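PDB 1LR0: Tol-Pal system protein TolA, which probably takes part, within the Tol-Pal system, in outer membrane invagination during cell division and in maintaining outer membrane integrity. Local coordinates for residues A[33-36]-A[37-41]; A[78-81]-A[82-85]; A[106-109]-A[110-114]. All coordinates share one frame; numbering follows the deposited sequence.

Interaction 1. Residues A[33-36]-A[37-41]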
ATOM      1  N   LEU A  33       1.422  -6.758   1.089  1.00 17.30           N
ATOM      2  CA  LEU A  33       2.237  -7.084  -0.069  1.00 17.18           C
ATOM      3  C   LEU A  33       3.114  -5.880  -0.438  1.00 15.40           C
ATOM      4  O   LEU A  33       4.298  -6.013  -0.610  1.00 16.64           O
ATOM      5  CB  LEU A  33       1.385  -7.634  -1.208  1.00 18.30           C
ATOM      6  CG  LEU A  33       2.085  -7.946  -2.543  1.00 17.15           C
ATOM      7  CD1 LEU A  33       2.905  -9.134  -2.308  1.00 19.63           C
ATOM      8  CD2 LEU A  33       1.088  -8.187  -3.616  1.00 22.94           C
ATOM      9  N   ILE A  34       2.558  -4.689  -0.501  1.00 14.78           N
ATOM     10  CA  ILE A  34       3.369  -3.547  -0.876  1.00 15.94           C
ATOM     11  C   ILE A  34       4.513  -3.392   0.107  1.00 16.05           C
ATOM     12  O   ILE A  34       5.695  -3.274  -0.243  1.00 13.82           O
ATOM     13  CB  ILE A  34       2.516  -2.310  -0.889  1.00 15.16           C
ATOM     14  CG1 ILE A  34       1.528  -2.341  -2.054  1.00 19.51           C
ATOM     15  CG2 ILE A  34       3.360  -1.062  -0.951  1.00 18.25           C
ATOM     16  CD1 ILE A  34       0.521  -1.200  -1.978  1.00 16.86           C
ATOM     17  N   VAL A  35       4.157  -3.485   1.369  1.00 14.60           N
ATOM     18  CA  VAL A  35       5.145  -3.282   2.400  1.00 15.16           C
ATOM     19  C   VAL A  35       6.232  -4.358   2.292  1.00 11.29           C
ATOM     20  O   VAL A  35       7.434  -4.039   2.322  1.00 12.45           O
ATOM     21  CB  VAL A  35       4.473  -3.212   3.840  1.00 14.34           C
ATOM     22  CG1 VAL A  35       5.554  -3.337   4.856  1.00 17.49           C
ATOM     23  CG2 VAL A  35       3.792  -1.813   4.025  1.00 18.43           C
ATOM     24  N   ASN A  36       5.848  -5.611   2.100  1.00 12.72           N
ATOM     25  CA  ASN A  36       6.864  -6.649   2.024  1.00 14.44           C
ATOM     26  C   ASN A  36       7.768  -6.463   0.802  1.00 13.06           C
ATOM     27  O   ASN A  36       8.979  -6.630   0.876  1.00 13.84           O
ATOM     28  CB  ASN A  36       6.249  -8.029   2.022  1.00 15.00           C
ATOM     29  CG  ASN A  36       5.805  -8.505   3.499  1.00 24.29           C
ATOM     30  OD1 ASN A  36       6.276  -9.510   3.956  1.00 36.31           O
ATOM     31  ND2 ASN A  36       5.020  -7.713   4.205  1.00 15.89           N
ATOM     32  N   LEU A  37       7.161  -6.095  -0.320  1.00 14.17           N
ATOM     33  CA  LEU A  37       7.963  -5.970  -1.579  1.00 13.20           C
ATOM     34  C   LEU A  37       8.933  -4.814  -1.506  1.00 13.17           C
ATOM     35  O   LEU A  37      10.112  -4.929  -1.915  1.00 12.07           O
ATOM     36  CB  LEU A  37       7.032  -5.847  -2.794  1.00 14.30           C
ATOM     37  CG  LEU A  37       6.156  -7.081  -3.062  1.00 14.20           C
ATOM     38  CD1 LEU A  37       5.199  -6.755  -4.282  1.00 15.08           C
ATOM     39  CD2 LEU A  37       7.048  -8.194  -3.369  1.00 16.66           C
ATOM     40  N   VAL A  38       8.479  -3.701  -0.913  1.00 13.64           N
ATOM     41  CA  VAL A  38       9.322  -2.523  -0.691  1.00 10.71           C
ATOM     42  C   VAL A  38      10.404  -2.885   0.317  1.00 12.95           C
ATOM     43  O   VAL A  38      11.537  -2.547   0.146  1.00 12.89           O
ATOM     44  CB  VAL A  38       8.523  -1.350  -0.224  1.00 12.40           C
ATOM     45  CG1 VAL A  38       9.392  -0.178   0.160  1.00 12.24           C
ATOM     46  CG2 VAL A  38       7.464  -0.938  -1.253  1.00 14.17           C
ATOM     47  N   SER A  39      10.080  -3.661   1.318  1.00 12.04           N
ATOM     48  CA  SER A  39      11.089  -4.015   2.298  1.00 12.29           C
ATOM     49  C   SER A  39      12.204  -4.823   1.634  1.00 14.53           C
ATOM     50  O   SER A  39      13.384  -4.682   1.930  1.00 11.66           O
ATOM     51  CB  SER A  39      10.448  -4.882   3.416  1.00 11.72           C
ATOM     52  OG  SER A  39       9.489  -4.145   4.181  1.00 10.67           O
ATOM     53  N   GLN A  40      11.841  -5.715   0.736  1.00 14.66           N
ATOM     54  CA  GLN A  40      12.828  -6.521   0.080  1.00 14.94           C
ATOM     55  C   GLN A  40      13.737  -5.731  -0.775  1.00 13.98           C
ATOM     56  O   GLN A  40      14.938  -6.029  -0.867  1.00 14.63           O
ATOM     57  CB  GLN A  40      12.127  -7.461  -0.885  1.00 16.40           C
ATOM     58  CG  GLN A  40      11.711  -8.723  -0.278  1.00 22.82           C
ATOM     59  CD  GLN A  40      10.573  -9.360  -1.070  1.00 33.80           C
ATOM     60  OE1 GLN A  40       9.699  -9.945  -0.439  1.00 40.42           O
ATOM     61  NE2 GLN A  40      10.601  -9.271  -2.422  1.00 31.50           N
ATOM     62  N   GLN A  41      13.211  -4.691  -1.361  1.00 12.06           N
ATOM     63  CA  GLN A  41      14.080  -3.837  -2.116  1.00 11.76           C
ATOM     64  C   GLN A  41      14.946  -2.794  -1.356  1.00 14.16           C
ATOM     65  O   GLN A  41      15.932  -2.239  -1.860  1.00 14.46           O
ATOM     66  CB  GLN A  41      13.332  -3.006  -3.092  1.00 12.00           C
ATOM     67  CG  GLN A  41      12.617  -3.878  -4.150  1.00 15.89           C
ATOM     68  CD  GLN A  41      13.618  -4.522  -5.192  1.00 18.65           C
ATOM     69  OE1 GLN A  41      14.693  -4.004  -5.434  1.00 16.04           O
ATOM     70  NE2 GLN A  41      13.245  -5.611  -5.756  1.00 21.30           N
TER
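Leu37 N meets Leu33 O at 2.9 Å, one of four backbone bonds of the alpha-helical i to i+4 pattern that join residues 33-36 to 37-41 in the last turns of the long helix 4-41; in another, Gln40 N meets Asn36 O at 3.0 Å. A side chain adds a fifth bond: Ser39 OG donates to Val35 O over 2.8 Å. With OG beside its own backbone N (chi1 -66°), the hydroxyl turns back along the helix and comes in above the carbonyl plane, while Ser39 N approaches from the opposite face. Val35 O thus accepts two hydrogen bonds from one residue.

The apolar contacts share the same spacing. Leu37 CD1 rests 3.8 Å from Leu33 CG, the two side chains set at a slant, and Val38 CG2 lies 4.1 Å from Ile34 CG2, these side chains lying side by side and pointing the same way. Val35 touches Ile114 and Phe116, and Val38 touches Ala87, Val88 and Phe116, so both face the sheet or helix 78-91. The polar end of Asn36 is bound backward, ND2 to Asp32 O. Ser39 is buried, and the bond to Val35 O gives its hydroxyl a partner within the helix itself.

Interaction 2. Residues A[78-81]-A[82-85]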
ATOM      1  N   LYS A  78      16.175  13.100   5.246  1.00 15.16           N
ATOM      2  CA  LYS A  78      16.066  12.999   3.793  1.00 17.17           C
ATOM      3  C   LYS A  78      16.643  11.688   3.194  1.00 16.16           C
ATOM      4  O   LYS A  78      16.106  11.156   2.300  1.00 13.50           O
ATOM      5  CB  LYS A  78      16.710  14.238   3.190  1.00 21.46           C
ATOM      6  CG  LYS A  78      16.704  14.236   1.667  1.00 36.58           C
ATOM      7  CD  LYS A  78      16.973  15.637   1.073  1.00 46.88           C
ATOM      8  CE  LYS A  78      17.300  15.575  -0.429  1.00 53.27           C
ATOM      9  NZ  LYS A  78      17.850  16.922  -0.840  1.00 58.28           N
ATOM     10  N   PRO A  79      17.755  11.151   3.697  1.00 15.75           N
ATOM     11  CA  PRO A  79      18.217   9.878   3.177  1.00 14.72           C
ATOM     12  C   PRO A  79      17.243   8.714   3.412  1.00 12.66           C
ATOM     13  O   PRO A  79      17.068   7.853   2.532  1.00 10.53           O
ATOM     14  CB  PRO A  79      19.563   9.664   3.865  1.00 15.02           C
ATOM     15  CG  PRO A  79      19.952  11.071   4.358  1.00 18.10           C
ATOM     16  CD  PRO A  79      18.702  11.755   4.626  1.00 18.15           C
ATOM     17  N   PHE A  80      16.611   8.640   4.577  1.00 12.46           N
ATOM     18  CA  PHE A  80      15.568   7.604   4.732  1.00 12.11           C
ATOM     19  C   PHE A  80      14.440   7.821   3.791  1.00 12.07           C
ATOM     20  O   PHE A  80      14.015   6.905   3.113  1.00 11.36           O
ATOM     21  CB  PHE A  80      15.022   7.539   6.203  1.00 12.87           C
ATOM     22  CG  PHE A  80      13.919   6.601   6.340  1.00 13.17           C
ATOM     23  CD1 PHE A  80      12.696   7.016   6.894  1.00 10.19           C
ATOM     24  CD2 PHE A  80      14.068   5.312   5.868  1.00 14.59           C
ATOM     25  CE1 PHE A  80      11.673   6.177   6.952  1.00 11.71           C
ATOM     26  CE2 PHE A  80      13.044   4.428   5.961  1.00 12.13           C
ATOM     27  CZ  PHE A  80      11.778   4.862   6.499  1.00  9.14           C
ATOM     28  N   ASP A  81      13.966   9.063   3.679  1.00 12.16           N
ATOM     29  CA  ASP A  81      12.930   9.342   2.714  1.00 13.27           C
ATOM     30  C   ASP A  81      13.293   8.861   1.284  1.00 13.46           C
ATOM     31  O   ASP A  81      12.508   8.230   0.593  1.00 11.90           O
ATOM     32  CB  ASP A  81      12.651  10.840   2.607  1.00 15.11           C
ATOM     33  CG  ASP A  81      11.948  11.429   3.813  1.00 19.95           C
ATOM     34  OD1 ASP A  81      11.813  12.666   3.753  1.00 15.45           O
ATOM     35  OD2 ASP A  81      11.552  10.794   4.833  1.00 16.34           O
ATOM     36  N   SER A  82      14.487   9.229   0.846  1.00 14.66           N
ATOM     37  CA  SER A  82      14.910   8.878  -0.485  1.00 13.56           C
ATOM     38  C   SER A  82      15.035   7.365  -0.600  1.00 14.58           C
ATOM     39  O   SER A  82      14.699   6.794  -1.651  1.00 13.56           O
ATOM     40  CB  SER A  82      16.272   9.494  -0.771  1.00 14.10           C
ATOM     41  OG  SER A  82      16.144  10.891  -0.863  1.00 18.68           O
ATOM     42  N   SER A  83      15.483   6.706   0.448  1.00 13.35           N
ATOM     43  CA  SER A  83      15.615   5.223   0.397  1.00 13.85           C
ATOM     44  C   SER A  83      14.273   4.504   0.274  1.00 12.04           C
ATOM     45  O   SER A  83      14.164   3.465  -0.363  1.00 12.40           O
ATOM     46  CB  SER A  83      16.369   4.722   1.651  1.00 12.53           C
ATOM     47  OG  SER A  83      15.534   4.720   2.830  1.00 11.69           O
ATOM     48  N   ALA A  84      13.235   5.070   0.859  1.00 12.34           N
ATOM     49  CA  ALA A  84      11.912   4.523   0.665  1.00 11.61           C
ATOM     50  C   ALA A  84      11.328   4.724  -0.722  1.00 11.55           C
ATOM     51  O   ALA A  84      10.802   3.771  -1.286  1.00 10.92           O
ATOM     52  CB  ALA A  84      10.941   4.992   1.760  1.00 12.17           C
ATOM     53  N   VAL A  85      11.498   5.912  -1.276  1.00 12.07           N
ATOM     54  CA  VAL A  85      11.071   6.200  -2.634  1.00 13.79           C
ATOM     55  C   VAL A  85      11.814   5.276  -3.620  1.00 13.25           C
ATOM     56  O   VAL A  85      11.190   4.661  -4.463  1.00 12.97           O
ATOM     57  CB  VAL A  85      11.321   7.690  -2.944  1.00 13.29           C
ATOM     58  CG1 VAL A  85      11.256   8.025  -4.449  1.00 18.89           C
ATOM     59  CG2 VAL A  85      10.377   8.528  -2.175  1.00 17.42           C
TER
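Phe80 and Ser83 meet through two different first torsions. Phe80 CG stands opposite its backbone N about the CA-CB bond (chi1 175°), whereas Ser83 OG stands between its backbone N and carbonyl carbon (chi1 76°), a rotamer that directs the hydroxyl back toward the N-terminal end of the helix, to the carbonyl three residues earlier. There OG donates to Phe80 O at 2.7 Å, lying in the carbonyl plane on a lone pair. Ala84 N reaches the same oxygen at 3.0 Å from almost straight ahead of the C=O, so the carbonyl accepts one hydrogen bond from the backbone and one from a side chain. The hydroxyl also lies 3.4 Å from Phe80 CD2, close against the ring but approaching it obliquely.

These residues form the opening turns of helix 78-91, which packs against the three-stranded antiparallel sheet in this C-terminal, periplasmic domain of TolA, a member of the TolA-TonB C-terminal clan. Phe80 extends to Val54 of the sheet and to Leu121 of helix 118-123, and Ala84 also touches Val54. Ser83 OG has a further partner in Trp42 NE1, a link from this turn to the residue just after the long helix.

Asp81 faces the chain that leads into the helix. Its buried carboxylate is held by two serines, OD1 by Ser74 and OD2 by Ser75, while its backbone O accepts from Val85 N at 3.1 Å. On the exposed side, Ser82 N bonds to Lys78 O at 2.9 Å.

Interaction 3. Residues A[106-109]-A[110-114]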
ATOM      1  N   ASP A 106      -9.091   1.920  -9.245  1.00 29.10           N
ATOM      2  CA  ASP A 106      -9.055   3.320  -9.494  1.00 30.54           C
ATOM      3  C   ASP A 106      -9.297   4.127  -8.219  1.00 29.57           C
ATOM      4  O   ASP A 106      -8.777   5.233  -8.062  1.00 27.74           O
ATOM      5  CB  ASP A 106     -10.136   3.713 -10.517  1.00 32.94           C
ATOM      6  CG  ASP A 106      -9.747   3.409 -11.993  1.00 38.48           C
ATOM      7  OD1 ASP A 106      -8.543   3.265 -12.358  1.00 41.43           O
ATOM      8  OD2 ASP A 106     -10.639   3.363 -12.886  1.00 42.38           O
ATOM      9  N   SER A 107     -10.092   3.586  -7.328  1.00 29.94           N
ATOM     10  CA  SER A 107     -10.474   4.361  -6.188  1.00 32.50           C
ATOM     11  C   SER A 107      -9.336   4.329  -5.142  1.00 31.52           C
ATOM     12  O   SER A 107      -9.082   5.316  -4.508  1.00 30.53           O
ATOM     13  CB  SER A 107     -11.702   3.746  -5.566  1.00 33.61           C
ATOM     14  OG  SER A 107     -11.820   4.190  -4.216  1.00 41.33           O
ATOM     15  N   LEU A 108      -8.713   3.169  -5.009  1.00 29.03           N
ATOM     16  CA  LEU A 108      -7.814   2.927  -3.928  1.00 28.37           C
ATOM     17  C   LEU A 108      -6.336   2.774  -4.215  1.00 26.42           C
ATOM     18  O   LEU A 108      -5.517   3.027  -3.298  1.00 20.92           O
ATOM     19  CB  LEU A 108      -8.250   1.664  -3.266  1.00 29.60           C
ATOM     20  CG  LEU A 108      -9.474   1.928  -2.369  1.00 34.96           C
ATOM     21  CD1 LEU A 108     -10.002   0.632  -1.841  1.00 36.92           C
ATOM     22  CD2 LEU A 108      -9.141   2.859  -1.191  1.00 37.77           C
ATOM     23  N   TYR A 109      -5.992   2.327  -5.416  1.00 22.11           N
ATOM     24  CA  TYR A 109      -4.611   1.884  -5.685  1.00 22.68           C
ATOM     25  C   TYR A 109      -3.950   2.536  -6.805  1.00 23.55           C
ATOM     26  O   TYR A 109      -2.724   2.454  -6.932  1.00 21.93           O
ATOM     27  CB  TYR A 109      -4.486   0.380  -5.830  1.00 23.15           C
ATOM     28  CG  TYR A 109      -4.565  -0.313  -4.476  1.00 27.04           C
ATOM     29  CD1 TYR A 109      -5.784  -0.778  -3.951  1.00 27.41           C
ATOM     30  CD2 TYR A 109      -3.452  -0.415  -3.666  1.00 26.92           C
ATOM     31  CE1 TYR A 109      -5.841  -1.429  -2.739  1.00 21.97           C
ATOM     32  CE2 TYR A 109      -3.542  -1.014  -2.375  1.00 27.54           C
ATOM     33  CZ  TYR A 109      -4.738  -1.501  -1.927  1.00 27.75           C
ATOM     34  OH  TYR A 109      -4.870  -2.128  -0.666  1.00 27.95           O
ATOM     35  N   ARG A 110      -4.706   3.258  -7.630  1.00 23.37           N
ATOM     36  CA  ARG A 110      -4.065   4.078  -8.613  1.00 24.41           C
ATOM     37  C   ARG A 110      -3.143   5.134  -8.041  1.00 23.59           C
ATOM     38  O   ARG A 110      -2.046   5.455  -8.612  1.00 22.85           O
ATOM     39  CB  ARG A 110      -5.121   4.698  -9.568  1.00 25.92           C
ATOM     40  CG  ARG A 110      -4.501   5.307 -10.793  1.00 28.99           C
ATOM     41  CD  ARG A 110      -5.531   5.836 -11.829  1.00 33.06           C
ATOM     42  NE  ARG A 110      -6.324   4.800 -12.514  1.00 36.45           N
ATOM     43  CZ  ARG A 110      -5.999   4.230 -13.714  1.00 32.40           C
ATOM     44  NH1 ARG A 110      -4.879   4.527 -14.334  1.00 35.29           N
ATOM     45  NH2 ARG A 110      -6.799   3.343 -14.283  1.00 35.92           N
ATOM     46  N   GLN A 111      -3.528   5.722  -6.915  1.00 23.27           N
ATOM     47  CA  GLN A 111      -2.662   6.632  -6.229  1.00 23.11           C
ATOM     48  C   GLN A 111      -2.870   6.173  -4.795  1.00 24.65           C
ATOM     49  O   GLN A 111      -4.000   6.123  -4.345  1.00 24.33           O
ATOM     50  CB  GLN A 111      -3.100   8.078  -6.370  1.00 26.19           C
ATOM     51  CG  GLN A 111      -2.608   8.826  -7.625  1.00 34.39           C
ATOM     52  CD  GLN A 111      -2.535  10.331  -7.352  1.00 43.33           C
ATOM     53  OE1 GLN A 111      -1.708  11.006  -7.914  1.00 49.67           O
ATOM     54  NE2 GLN A 111      -3.391  10.834  -6.447  1.00 50.99           N
ATOM     55  N   ARG A 112      -1.841   5.696  -4.120  1.00 20.53           N
ATOM     56  CA  ARG A 112      -2.047   5.181  -2.751  1.00 21.06           C
ATOM     57  C   ARG A 112      -0.925   5.695  -1.835  1.00 20.65           C
ATOM     58  O   ARG A 112       0.252   5.596  -2.237  1.00 17.12           O
ATOM     59  CB  ARG A 112      -2.062   3.663  -2.637  1.00 21.85           C
ATOM     60  CG  ARG A 112      -2.759   3.198  -1.297  1.00 24.60           C
ATOM     61  CD  ARG A 112      -3.297   1.827  -1.218  1.00 26.34           C
ATOM     62  NE  ARG A 112      -3.735   1.395   0.117  1.00 25.40           N
ATOM     63  CZ  ARG A 112      -4.920   1.648   0.657  1.00 32.57           C
ATOM     64  NH1 ARG A 112      -5.842   2.294  -0.032  1.00 33.27           N
ATOM     65  NH2 ARG A 112      -5.189   1.186   1.879  1.00 28.17           N
ATOM     66  N   ARG A 113      -1.242   6.220  -0.644  1.00 18.08           N
ATOM     67  CA  ARG A 113      -0.209   6.668   0.279  1.00 17.59           C
ATOM     68  C   ARG A 113       0.038   5.608   1.294  1.00 15.65           C
ATOM     69  O   ARG A 113      -0.892   5.230   2.035  1.00 14.02           O
ATOM     70  CB  ARG A 113      -0.673   7.950   0.967  1.00 18.84           C
ATOM     71  CG  ARG A 113      -0.753   9.148   0.060  1.00 20.42           C
ATOM     72  CD  ARG A 113      -1.386  10.408   0.746  1.00 30.75           C
ATOM     73  NE  ARG A 113      -1.206  11.537  -0.133  1.00 38.21           N
ATOM     74  CZ  ARG A 113      -1.873  11.736  -1.282  1.00 52.01           C
ATOM     75  NH1 ARG A 113      -2.826  10.899  -1.691  1.00 53.23           N
ATOM     76  NH2 ARG A 113      -1.607  12.803  -2.042  1.00 55.06           N
ATOM     77  N   ILE A 114       1.280   5.152   1.383  1.00 14.72           N
ATOM     78  CA  ILE A 114       1.650   4.096   2.366  1.00 14.89           C
ATOM     79  C   ILE A 114       2.736   4.659   3.295  1.00 12.81           C
ATOM     80  O   ILE A 114       3.615   5.376   2.861  1.00 12.50           O
ATOM     81  CB  ILE A 114       2.236   2.942   1.574  1.00 16.87           C
ATOM     82  CG1 ILE A 114       1.198   2.312   0.614  1.00 18.46           C
ATOM     83  CG2 ILE A 114       2.736   1.874   2.470  1.00 14.76           C
ATOM     84  CD1 ILE A 114       0.109   1.563   1.354  1.00 22.28           C
TER
HETATM   85  O   HOH W   1      -6.421   5.867  -6.300  1.00 32.51           O
HETATM   86  O   HOH W   2      -5.988   5.130  -1.771  1.00 26.13           O
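Asp106 and Arg110 lie side by side where helix 102-108 gives way to strand 111-116, an outermost strand, within this chain, of the antiparallel sheet. Arg110 bends at chi3 (-69°), which brings the side of its guanidinium to one carboxylate oxygen: NH2 at 2.6 Å and NE at 2.7 Å both donate to Asp106 OD1. The oxygen sits close to the guanidinium plane, but the carboxylate is turned 40° from that plane. NH2 uses the syn lone pair, whereas NE comes from above the carboxylate. This salt bridge spans the turn at the surface.

Arg112 runs the same way as Tyr109, whose CZ and OH lie against one face of the guanidinium, the planes 32° apart and OH displaced from the centre of the group. Asp31 of the long helix bonds both groups, taking a salt bridge from Arg112 NH2 and a hydrogen bond from Tyr109 OH, and so ties the turn to that helix. Arg112 also lies alongside Leu108, NH1 being 3.5 Å from CD2. Leu108 O, at the guanidinium edge, receives a weak bond from Arg112 NH1 at 3.4 Å and a shorter one from water 2 at 2.6 Å.

In the fold
All three contacts are local, yet their chemistry follows their place in the fold. Interactions 1 and 2 lie within two helices that pack on each other through Val38, partly buried, and each doubles a backbone carbonyl bond with a serine hydroxyl; in interaction 2 that serine also reaches a tryptophan. Interaction 3 is a surface contact at a helix-to-strand turn, where charged groups and waters replace the regular helical pattern. Interactions 1 and 3 meet directly: Ile34 CD1 packs on Tyr109 CE2 and Val35 CG2 on Ile114 CG2, each at 4.1 Å, joining the long helix to turn and strand. Interaction 2 touches neither, its centre about 14 Å from that of interaction 1.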